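Local coordinates for 4-methyl-5(B-hydroxyethyl)-thiazole monophosphate biosynthesis enzyme (Vibrio cholerae O1 biovar El Tor, PDB 3OT1), which belongs to the DJ-1/PfpI family and probably takes part in making the thiazole phosphate moiety of thiamine, at residues 40-45 and 65-70; 8-13 and 35-40. One frame throughout, in Å; residues are numbered along the deposited sequence. Where two conformers were deposited one is given.

Contact 1: residues 40-45 and 65-70; sequences TMAAVG and EACSAE. With NA (sodium ion), chain D.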
loop_
_atom_site.group_PDB
_atom_site.type_symbol
_atom_site.label_atom_id
_atom_site.label_comp_id
_atom_site.label_asym_id
_atom_site.label_seq_id
_atom_site.Cartn_x
_atom_site.Cartn_y
_atom_site.Cartn_z
ATOM N N THR B 40 8.998 -5.613 12.852
ATOM C CA THR B 40 9.520 -4.463 13.548
ATOM C C THR B 40 9.947 -3.401 12.550
ATOM O O THR B 40 10.868 -3.618 11.770
ATOM C CB THR B 40 10.749 -4.851 14.406
ATOM O OG1 THR B 40 10.372 -5.879 15.332
ATOM C CG2 THR B 40 11.303 -3.651 15.155
HETATM N N MSE B 41 9.303 -2.245 12.623
HETATM C CA MSE B 41 9.753 -1.069 11.896
HETATM C C MSE B 41 10.775 -0.336 12.745
HETATM O O MSE B 41 10.535 -0.103 13.935
HETATM C CB MSE B 41 8.547 -0.177 11.588
HETATM C CG MSE B 41 7.524 -0.832 10.674
HETATM SE SE MSE B 41 5.843 0.153 10.585
HETATM C CE MSE B 41 6.722 1.905 10.148
ATOM N N ALA B 42 11.911 0.032 12.139
ATOM C CA ALA B 42 12.999 0.672 12.862
ATOM C C ALA B 42 13.504 1.877 12.068
ATOM O O ALA B 42 13.794 1.751 10.881
ATOM C CB ALA B 42 14.153 -0.315 13.117
ATOM N N ALA B 43 13.624 3.025 12.730
ATOM C CA ALA B 43 13.908 4.267 12.032
ATOM C C ALA B 43 15.398 4.582 11.964
ATOM O O ALA B 43 16.086 4.535 12.991
ATOM C CB ALA B 43 13.181 5.454 12.678
ATOM N N VAL B 44 15.863 4.971 10.782
ATOM C CA VAL B 44 17.170 5.566 10.604
ATOM C C VAL B 44 17.085 7.014 11.097
ATOM O O VAL B 44 16.144 7.737 10.765
ATOM C CB VAL B 44 17.594 5.485 9.132
ATOM C CG1 VAL B 44 18.893 6.218 8.876
ATOM C CG2 VAL B 44 17.684 4.017 8.705
ATOM N N GLY B 45 18.089 7.428 11.866
ATOM C CA GLY B 45 18.144 8.767 12.429
ATOM C C GLY B 45 17.740 8.814 13.872
ATOM O O GLY B 45 17.683 7.782 14.514
ATOM N N GLU B 65 19.593 1.971 14.445
ATOM C CA GLU B 65 21.004 1.909 14.736
ATOM C C GLU B 65 21.337 0.957 15.891
ATOM O O GLU B 65 22.477 0.473 15.979
ATOM C CB GLU B 65 21.535 3.322 14.955
ATOM C CG GLU B 65 21.559 4.222 13.666
ATOM C CD GLU B 65 20.259 4.952 13.302
ATOM O OE1 GLU B 65 19.180 4.673 13.899
ATOM O OE2 GLU B 65 20.364 5.859 12.431
ATOM N N ALA B 66 20.367 0.644 16.747
ATOM C CA ALA B 66 20.600 -0.310 17.831
ATOM C C ALA B 66 20.131 -1.740 17.515
ATOM O O ALA B 66 20.314 -2.650 18.338
ATOM C CB ALA B 66 19.961 0.149 19.075
ATOM N N CYS B 67 19.557 -1.963 16.340
ATOM C CA CYS B 67 19.122 -3.302 15.957
ATOM C C CYS B 67 20.319 -4.198 15.670
ATOM O O CYS B 67 21.360 -3.749 15.205
ATOM C CB CYS B 67 18.274 -3.256 14.693
ATOM S SG CYS B 67 16.678 -2.439 14.910
ATOM N N SER B 68 20.144 -5.483 15.942
ATOM C CA SER B 68 21.101 -6.507 15.545
ATOM C C SER B 68 20.399 -7.557 14.687
ATOM O O SER B 68 19.256 -7.920 14.988
ATOM C CB SER B 68 21.679 -7.144 16.806
ATOM O OG SER B 68 22.322 -6.151 17.601
ATOM N N ALA B 69 21.095 -8.077 13.673
ATOM C CA ALA B 69 20.540 -9.125 12.823
ATOM C C ALA B 69 20.153 -10.358 13.630
ATOM O O ALA B 69 19.214 -11.052 13.268
ATOM C CB ALA B 69 21.502 -9.463 11.711
ATOM N N GLU B 70 20.854 -10.627 14.717
ATOM C CA GLU B 70 20.577 -11.796 15.544
ATOM C C GLU B 70 19.152 -11.846 16.046
ATOM O O GLU B 70 18.649 -12.932 16.340
ATOM C CB GLU B 70 21.506 -11.850 16.750
ATOM C CG GLU B 70 22.972 -12.181 16.442
ATOM C CD GLU B 70 23.886 -10.994 16.206
ATOM O OE1 GLU B 70 23.482 -10.043 15.500
ATOM O OE2 GLU B 70 25.036 -11.043 16.717
HETATM NA NA NA D . 17.262 5.681 14.589
HETATM O O HOH W 1 15.168 6.371 15.608
#
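Glu65 reaches across to the backbone of residues 43-45, where the chain leads out of the sheet, and divides its carboxylate between two tasks. OE1 goes to a sodium ion at 2.3 Å. OE2 takes the amide hydrogen of Gly45, with Gly45 N and Glu65 OE2 2.8 Å apart and the bond almost straight at 171°. The syn lone pair of OE2 is used; with OE1 on the metal and OE2 on the N-H, rotation of the carboxylate is limited. The chain gets there by folding back at chi2 (84°), which turns the carboxylate toward residues 43-45 although the first bond of the side chain does not head that way.

Two backbone carbonyls, two side-chain oxygens and a water surround the sodium. Ala43 O lies 2.3 Å from the ion and Gly45 O 2.1 Å, while Thr63 OG1 and the water join Glu65 OE1 in completing the set. Ala43 O and Glu65 OE1 approach to 3.2 Å because both bind the ion, whose charge probably offsets the closeness of two oxygens. Gly45 has a positive phi (101°), a backbone shape that suits a residue lacking CB, and it brings its carbonyl round to the metal.

In fold terms, the sodium ties the chain leaving a parallel strand in the central sheet of this DJ-1/PfpI domain to the loop that follows strand 62-63 and leads to strand 74-77.

Val44 lays CG1 3.9 Å from Glu65 OE2, a methyl against the carboxylate, its side chain crossing the glutamate nearly at a right angle. The apolar contact lies farther back along the strand, where Ala42 CB meets Cys67 SG at 3.8 Å, each pointing toward the other segment.

Contact 2: residues 8-13 and 35-40; sequences MSKRIL and AGFQVT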
loop_
_atom_site.group_PDB
_atom_site.type_symbol
_atom_site.label_atom_id
_atom_site.label_comp_id
_atom_site.label_asym_id
_atom_site.label_seq_id
_atom_site.Cartn_x
_atom_site.Cartn_y
_atom_site.Cartn_z
HETATM N N MSE B 8 8.249 -21.138 15.799
HETATM C CA MSE B 8 8.252 -19.710 16.257
HETATM C C MSE B 8 7.924 -18.822 15.077
HETATM O O MSE B 8 8.377 -19.066 13.951
HETATM C CB MSE B 8 9.615 -19.275 16.825
HETATM C CG MSE B 8 10.075 -20.039 18.043
HETATM SE SE MSE B 8 9.148 -19.452 19.651
HETATM C CE MSE B 8 10.074 -17.754 19.982
ATOM N N SER B 9 7.153 -17.777 15.337
ATOM C CA SER B 9 6.733 -16.857 14.293
ATOM C C SER B 9 7.932 -16.116 13.709
ATOM O O SER B 9 8.794 -15.641 14.460
ATOM C CB SER B 9 5.761 -15.869 14.908
ATOM O OG SER B 9 5.498 -14.803 14.040
ATOM N N LYS B 10 7.994 -15.987 12.384
ATOM C CA LYS B 10 9.161 -15.345 11.778
ATOM C C LYS B 10 9.213 -13.879 12.160
ATOM O O LYS B 10 8.182 -13.236 12.269
ATOM C CB LYS B 10 9.177 -15.514 10.269
ATOM C CG LYS B 10 9.168 -16.931 9.788
ATOM C CD LYS B 10 10.319 -17.739 10.324
ATOM C CE LYS B 10 10.227 -19.170 9.866
ATOM N NZ LYS B 10 11.341 -19.947 10.425
ATOM N N ARG B 11 10.425 -13.373 12.335
ATOM C CA ARG B 11 10.685 -12.021 12.764
ATOM C C ARG B 11 11.325 -11.237 11.637
ATOM O O ARG B 11 12.369 -11.643 11.096
ATOM C CB ARG B 11 11.625 -11.994 13.956
ATOM C CG ARG B 11 11.132 -12.771 15.159
ATOM C CD ARG B 11 12.284 -13.169 16.072
ATOM N NE ARG B 11 13.223 -14.062 15.398
ATOM C CZ ARG B 11 14.366 -14.475 15.935
ATOM N NH1 ARG B 11 14.724 -14.065 17.161
ATOM N NH2 ARG B 11 15.158 -15.279 15.234
ATOM N N ILE B 12 10.713 -10.123 11.265
ATOM C CA ILE B 12 11.176 -9.337 10.121
ATOM C C ILE B 12 11.510 -7.925 10.570
ATOM O O ILE B 12 10.705 -7.300 11.247
ATOM C CB ILE B 12 10.087 -9.222 9.023
ATOM C CG1 ILE B 12 9.325 -10.553 8.817
ATOM C CG2 ILE B 12 10.738 -8.600 7.739
ATOM C CD1 ILE B 12 10.156 -11.607 8.212
ATOM N N LEU B 13 12.679 -7.441 10.182
ATOM C CA LEU B 13 13.075 -6.055 10.397
ATOM C C LEU B 13 12.824 -5.243 9.127
ATOM O O LEU B 13 13.290 -5.634 8.073
ATOM C CB LEU B 13 14.553 -5.999 10.786
ATOM C CG LEU B 13 15.096 -4.603 11.044
ATOM C CD1 LEU B 13 14.343 -3.908 12.179
ATOM C CD2 LEU B 13 16.564 -4.665 11.362
ATOM N N ALA B 35 0.578 -12.727 7.667
ATOM C CA ALA B 35 1.144 -14.074 7.711
ATOM C C ALA B 35 1.423 -14.557 9.140
ATOM O O ALA B 35 1.888 -15.692 9.323
ATOM C CB ALA B 35 2.412 -14.120 6.881
ATOM N N GLY B 36 1.129 -13.737 10.146
ATOM C CA GLY B 36 1.443 -14.058 11.533
ATOM C C GLY B 36 2.872 -13.754 11.927
ATOM O O GLY B 36 3.283 -14.107 13.020
ATOM N N PHE B 37 3.610 -13.033 11.085
ATOM C CA PHE B 37 4.987 -12.683 11.398
ATOM C C PHE B 37 5.056 -11.521 12.387
ATOM O O PHE B 37 4.125 -10.722 12.495
ATOM C CB PHE B 37 5.730 -12.297 10.134
ATOM C CG PHE B 37 5.907 -13.419 9.110
ATOM C CD1 PHE B 37 5.600 -14.748 9.369
ATOM C CD2 PHE B 37 6.454 -13.118 7.878
ATOM C CE1 PHE B 37 5.810 -15.735 8.414
ATOM C CE2 PHE B 37 6.682 -14.083 6.924
ATOM C CZ PHE B 37 6.340 -15.406 7.179
ATOM N N GLN B 38 6.169 -11.427 13.108
ATOM C CA GLN B 38 6.457 -10.323 14.016
ATOM C C GLN B 38 7.310 -9.323 13.263
ATOM O O GLN B 38 8.453 -9.609 12.951
ATOM C CB GLN B 38 7.212 -10.846 15.226
ATOM C CG GLN B 38 6.564 -12.032 15.880
ATOM C CD GLN B 38 5.197 -11.708 16.344
ATOM O OE1 GLN B 38 5.016 -10.811 17.171
ATOM N NE2 GLN B 38 4.190 -12.429 15.814
ATOM N N VAL B 39 6.723 -8.178 12.939
ATOM C CA VAL B 39 7.355 -7.189 12.076
ATOM C C VAL B 39 7.721 -5.966 12.887
ATOM O O VAL B 39 6.887 -5.367 13.556
ATOM C CB VAL B 39 6.429 -6.802 10.906
ATOM C CG1 VAL B 39 7.172 -5.837 9.978
ATOM C CG2 VAL B 39 5.952 -8.053 10.148
ATOM N N THR B 40 8.998 -5.613 12.852
ATOM C CA THR B 40 9.520 -4.463 13.548
ATOM C C THR B 40 9.947 -3.401 12.550
ATOM O O THR B 40 10.868 -3.618 11.770
ATOM C CB THR B 40 10.749 -4.851 14.406
ATOM O OG1 THR B 40 10.372 -5.879 15.332
ATOM C CG2 THR B 40 11.303 -3.651 15.155
#
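Gln38 N bonds to Lys10 O at 2.8 Å, Ile12 N to Gln38 O, and Thr40 N to Ile12 O at 2.9 Å, this last one nearly straight at 175°. The backbones thus run as neighbouring parallel strands, and Ile12 uses both its N-H and its carbonyl on the neighbouring strand.

Ser9 adds a side-chain link at the start of the pairing. In one of its two deposited conformers the hydroxyl, swung anti to the residue's own backbone nitrogen (chi1 169°), donates one hydrogen bond, to Gly36 O, and accepts another from the side-chain amide of Gln38, with NE2 and Ser9 OG 3.2 Å apart. The bond to Gly36 O is implausibly short, so its exact geometry is doubtful. Ser9 OG lies within 7° of the Gln38 amide plane, and Gln38 curls back at chi2 to bring NE2 there.

The paired strands are the first and second of a beta-alpha-beta unit, joined through helix 22-34. That helix ends in a Schellman motif at Gly36, whose positive phi turns the chain into strand 38-43.

Packing gathers on Phe37. Lys10 sets CB over one face of the ring, 3.9 Å from its centroid, in a CH-pi contact; Ala35 CB sits over the opposite face. Ile12 approaches the ring obliquely, its CG1 4.0 Å from Phe37 CD2, and Leu32 of helix 22-34 and Leu177 of helix 166-178 also touch this isoleucine. On the other face of the sheet, Arg11 sends its guanidinium to a salt bridge with Asp73, while Leu13 brings CD1 to 3.5 Å from Thr40 O.

How the contacts relate
Strand 38-43 runs through both contacts. Its opening residues pair with strand 11-16 in contact 2, and its later residues meet the 65-70 loop and lead to the sodium ion in contact 1; Thr40 belongs to both. The two centres lie 14 Å apart, yet the contacts join most closely through Leu13: its CD1 is 3.7 Å from Ala42 CB and 3.9 Å from Cys67 SG, so a residue of strand 11-16 packs against the 65-70 loop of contact 1. The metal itself belongs to contact 1 alone, and the Leu13 side chain stays about 10 Å from it. Along the chain, contact 2 closes first and contact 1 follows.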